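Local atomic coordinates of quinoline 2-oxidoreductase small subunit (Pseudomonas putida, PDB entry 1T3Q), a protein that carries two [2Fe-2S] clusters that probably pass electrons from the molybdenum centre to FAD in a quinoline-hydroxylating enzyme. Residues S55-I60 with L115-S120. Sequence-based numbering, arbitrary orientation.
With FES (Fe2/s2 (inorganic) cluster), chain H.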
ATOM      1  N   SER A  55      22.129 -16.208  -4.474  1.00 14.63           N
ATOM      2  CA  SER A  55      20.929 -15.680  -3.827  1.00 13.22           C
ATOM      3  C   SER A  55      19.621 -16.316  -4.296  1.00 13.10           C
ATOM      4  O   SER A  55      18.621 -16.264  -3.582  1.00 14.20           O
ATOM      5  CB  SER A  55      20.829 -14.163  -4.030  1.00 16.34           C
ATOM      6  OG  SER A  55      20.450 -13.866  -5.362  1.00 23.49           O
ATOM      7  N   CYS A  56      19.629 -16.896  -5.496  1.00 14.85           N
ATOM      8  CA  CYS A  56      18.442 -17.520  -6.082  1.00 13.87           C
ATOM      9  C   CYS A  56      18.448 -19.028  -5.880  1.00 15.51           C
ATOM     10  O   CYS A  56      17.644 -19.738  -6.483  1.00 14.08           O
ATOM     11  CB  CYS A  56      18.404 -17.276  -7.591  1.00 13.92           C
ATOM     12  SG  CYS A  56      19.719 -18.188  -8.433  1.00 15.03           S
ATOM     13  N   THR A  57      19.359 -19.515  -5.051  1.00 15.53           N
ATOM     14  CA  THR A  57      19.462 -20.949  -4.816  1.00 16.74           C
ATOM     15  C   THR A  57      18.206 -21.535  -4.186  1.00 17.66           C
ATOM     16  O   THR A  57      17.721 -21.041  -3.166  1.00 18.32           O
ATOM     17  CB  THR A  57      20.679 -21.270  -3.919  1.00 16.15           C
ATOM     18  OG1 THR A  57      21.870 -20.754  -4.532  1.00 16.24           O
ATOM     19  CG2 THR A  57      20.834 -22.789  -3.738  1.00 14.95           C
ATOM     20  N   ILE A  58      17.672 -22.583  -4.811  1.00 17.30           N
ATOM     21  CA  ILE A  58      16.485 -23.267  -4.305  1.00 17.15           C
ATOM     22  C   ILE A  58      16.746 -24.766  -4.402  1.00 15.40           C
ATOM     23  O   ILE A  58      17.771 -25.183  -4.925  1.00 16.40           O
ATOM     24  CB  ILE A  58      15.228 -22.934  -5.137  1.00 17.04           C
ATOM     25  CG1 ILE A  58      15.441 -23.344  -6.597  1.00 17.82           C
ATOM     26  CG2 ILE A  58      14.900 -21.447  -5.020  1.00 17.10           C
ATOM     27  CD1 ILE A  58      14.230 -23.128  -7.481  1.00 18.06           C
ATOM     28  N   LEU A  59      15.835 -25.577  -3.885  1.00 16.50           N
ATOM     29  CA  LEU A  59      16.024 -27.020  -3.974  1.00 17.40           C
ATOM     30  C   LEU A  59      15.066 -27.578  -5.017  1.00 17.78           C
ATOM     31  O   LEU A  59      13.862 -27.308  -4.979  1.00 18.17           O
ATOM     32  CB  LEU A  59      15.760 -27.697  -2.624  1.00 18.97           C
ATOM     33  CG  LEU A  59      16.629 -27.280  -1.432  1.00 19.66           C
ATOM     34  CD1 LEU A  59      16.207 -28.067  -0.191  1.00 23.59           C
ATOM     35  CD2 LEU A  59      18.088 -27.539  -1.737  1.00 20.32           C
ATOM     36  N   ILE A  60      15.615 -28.333  -5.960  1.00 17.32           N
ATOM     37  CA  ILE A  60      14.822 -28.968  -7.001  1.00 18.73           C
ATOM     38  C   ILE A  60      15.051 -30.467  -6.826  1.00 18.74           C
ATOM     39  O   ILE A  60      16.174 -30.965  -6.977  1.00 19.01           O
ATOM     40  CB  ILE A  60      15.250 -28.489  -8.404  1.00 20.11           C
ATOM     41  CG1 ILE A  60      14.954 -26.988  -8.533  1.00 21.13           C
ATOM     42  CG2 ILE A  60      14.495 -29.265  -9.478  1.00 19.51           C
ATOM     43  CD1 ILE A  60      15.204 -26.407  -9.911  1.00 22.76           C
ATOM     44  N   LEU A 115      19.951 -20.600   3.284  1.00 14.10           N
ATOM     45  CA  LEU A 115      19.144 -21.671   3.863  1.00 16.51           C
ATOM     46  C   LEU A 115      19.045 -22.902   2.963  1.00 17.65           C
ATOM     47  O   LEU A 115      19.106 -24.042   3.447  1.00 16.01           O
ATOM     48  CB  LEU A 115      17.741 -21.148   4.195  1.00 15.14           C
ATOM     49  CG  LEU A 115      17.671 -20.119   5.333  1.00 15.97           C
ATOM     50  CD1 LEU A 115      16.297 -19.471   5.370  1.00 15.21           C
ATOM     51  CD2 LEU A 115      17.981 -20.797   6.661  1.00 15.49           C
ATOM     52  N   ALA A 116      18.899 -22.676   1.659  1.00 15.88           N
ATOM     53  CA  ALA A 116      18.799 -23.773   0.702  1.00 16.52           C
ATOM     54  C   ALA A 116      20.074 -24.616   0.749  1.00 17.44           C
ATOM     55  O   ALA A 116      20.023 -25.842   0.901  1.00 15.99           O
ATOM     56  CB  ALA A 116      18.574 -23.219  -0.718  1.00 13.87           C
ATOM     57  N   THR A 117      21.223 -23.964   0.636  1.00 17.59           N
ATOM     58  CA  THR A 117      22.486 -24.686   0.664  1.00 16.90           C
ATOM     59  C   THR A 117      22.691 -25.359   2.023  1.00 18.09           C
ATOM     60  O   THR A 117      23.118 -26.513   2.090  1.00 17.04           O
ATOM     61  CB  THR A 117      23.679 -23.753   0.364  1.00 17.04           C
ATOM     62  OG1 THR A 117      23.508 -23.168  -0.934  1.00 15.58           O
ATOM     63  CG2 THR A 117      24.987 -24.537   0.376  1.00 16.67           C
ATOM     64  N   ALA A 118      22.371 -24.650   3.101  1.00 18.31           N
ATOM     65  CA  ALA A 118      22.542 -25.215   4.440  1.00 18.82           C
ATOM     66  C   ALA A 118      21.694 -26.475   4.625  1.00 20.44           C
ATOM     67  O   ALA A 118      22.163 -27.467   5.194  1.00 19.99           O
ATOM     68  CB  ALA A 118      22.187 -24.185   5.496  1.00 16.78           C
ATOM     69  N   ARG A 119      20.454 -26.445   4.146  1.00 20.60           N
ATOM     70  CA  ARG A 119      19.581 -27.609   4.276  1.00 23.63           C
ATOM     71  C   ARG A 119      20.213 -28.806   3.581  1.00 23.94           C
ATOM     72  O   ARG A 119      20.230 -29.914   4.118  1.00 22.70           O
ATOM     73  CB  ARG A 119      18.205 -27.338   3.665  1.00 25.83           C
ATOM     74  CG  ARG A 119      17.348 -26.336   4.411  1.00 29.37           C
ATOM     75  CD  ARG A 119      15.931 -26.368   3.862  1.00 32.21           C
ATOM     76  NE  ARG A 119      15.302 -27.661   4.122  1.00 35.29           N
ATOM     77  CZ  ARG A 119      14.273 -28.153   3.438  1.00 36.67           C
ATOM     78  NH1 ARG A 119      13.776 -29.338   3.761  1.00 37.52           N
ATOM     79  NH2 ARG A 119      13.749 -27.472   2.427  1.00 36.26           N
ATOM     80  N   SER A 120      20.734 -28.575   2.381  1.00 23.88           N
ATOM     81  CA  SER A 120      21.371 -29.635   1.610  1.00 25.24           C
ATOM     82  C   SER A 120      22.534 -30.253   2.378  1.00 24.73           C
ATOM     83  O   SER A 120      22.691 -31.471   2.407  1.00 24.50           O
ATOM     84  CB  SER A 120      21.878 -29.086   0.278  1.00 25.88           C
ATOM     85  OG  SER A 120      22.525 -30.106  -0.463  1.00 31.74           O
TER
HETATM   86 FE1  FES H4908      23.046 -14.853  -8.490  1.00 16.10          FE
HETATM   87 FE2  FES H4908      21.285 -16.726  -9.386  1.00 17.11          FE
HETATM   88  S1  FES H4908      23.280 -17.137  -8.725  1.00 18.31           S
HETATM   89  S2  FES H4908      20.926 -14.482  -9.069  1.00 17.31           S
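Thr57 meets Ala116 and Thr117 through its methyl because chi1 of -57° sets CG2 anti to the backbone nitrogen and turns it to the helix, while OG1 swings back beside that nitrogen and bonds to the carbonyl oxygen of Gly54. Leu59, two residues on and directed to the same side, divides the work between its two methyls. CD2 lies 3.7 Å from Ala116 O, a carbonyl already engaged by Ser120 N within the helix. CD1 rests over one face of the Arg119 guanidinium, 3.6 Å from NH2. The arginine chain reaches this place through a bend at chi3 (65°), and a salt bridge from NH2 to Glu81 OE2 probably helps to hold the plane against which the leucine packs.

How closely a helix may approach a strand depends on the residue at the interface, and here it is alanine. Ala116 CB sits 3.4 Å from Thr57 O. It is also 3.8 Å from Thr57 CG2. The CA atoms of Ile58 and Ala116 come within 5.5 Å. The axes of strand 57-60 and helix segment 115-120 approach to 7.4 Å, at 44° to each other. No hydrogen bond crosses this buried seam; Thr117 OG1, 3.9 Å from Thr57 CG2, is hydrogen-bonded to Asn140 OD1, with a weaker bond to Gly113 O.

Just before the strand, Cys56 SG binds FE2 of the cluster at 2.3 Å, and Cys68 SG is also an iron ligand of this cluster. The seam thus joins the plant-type ferredoxin (beta-grasp) part that holds this cluster to the helical part that holds the second. Strand 57-60 lies between strands 79-81 and 63-66, Ile58 turning from the interface to helix 31-39, while helix 111-124 packs against helix 94-101 through Leu115 and Ala118.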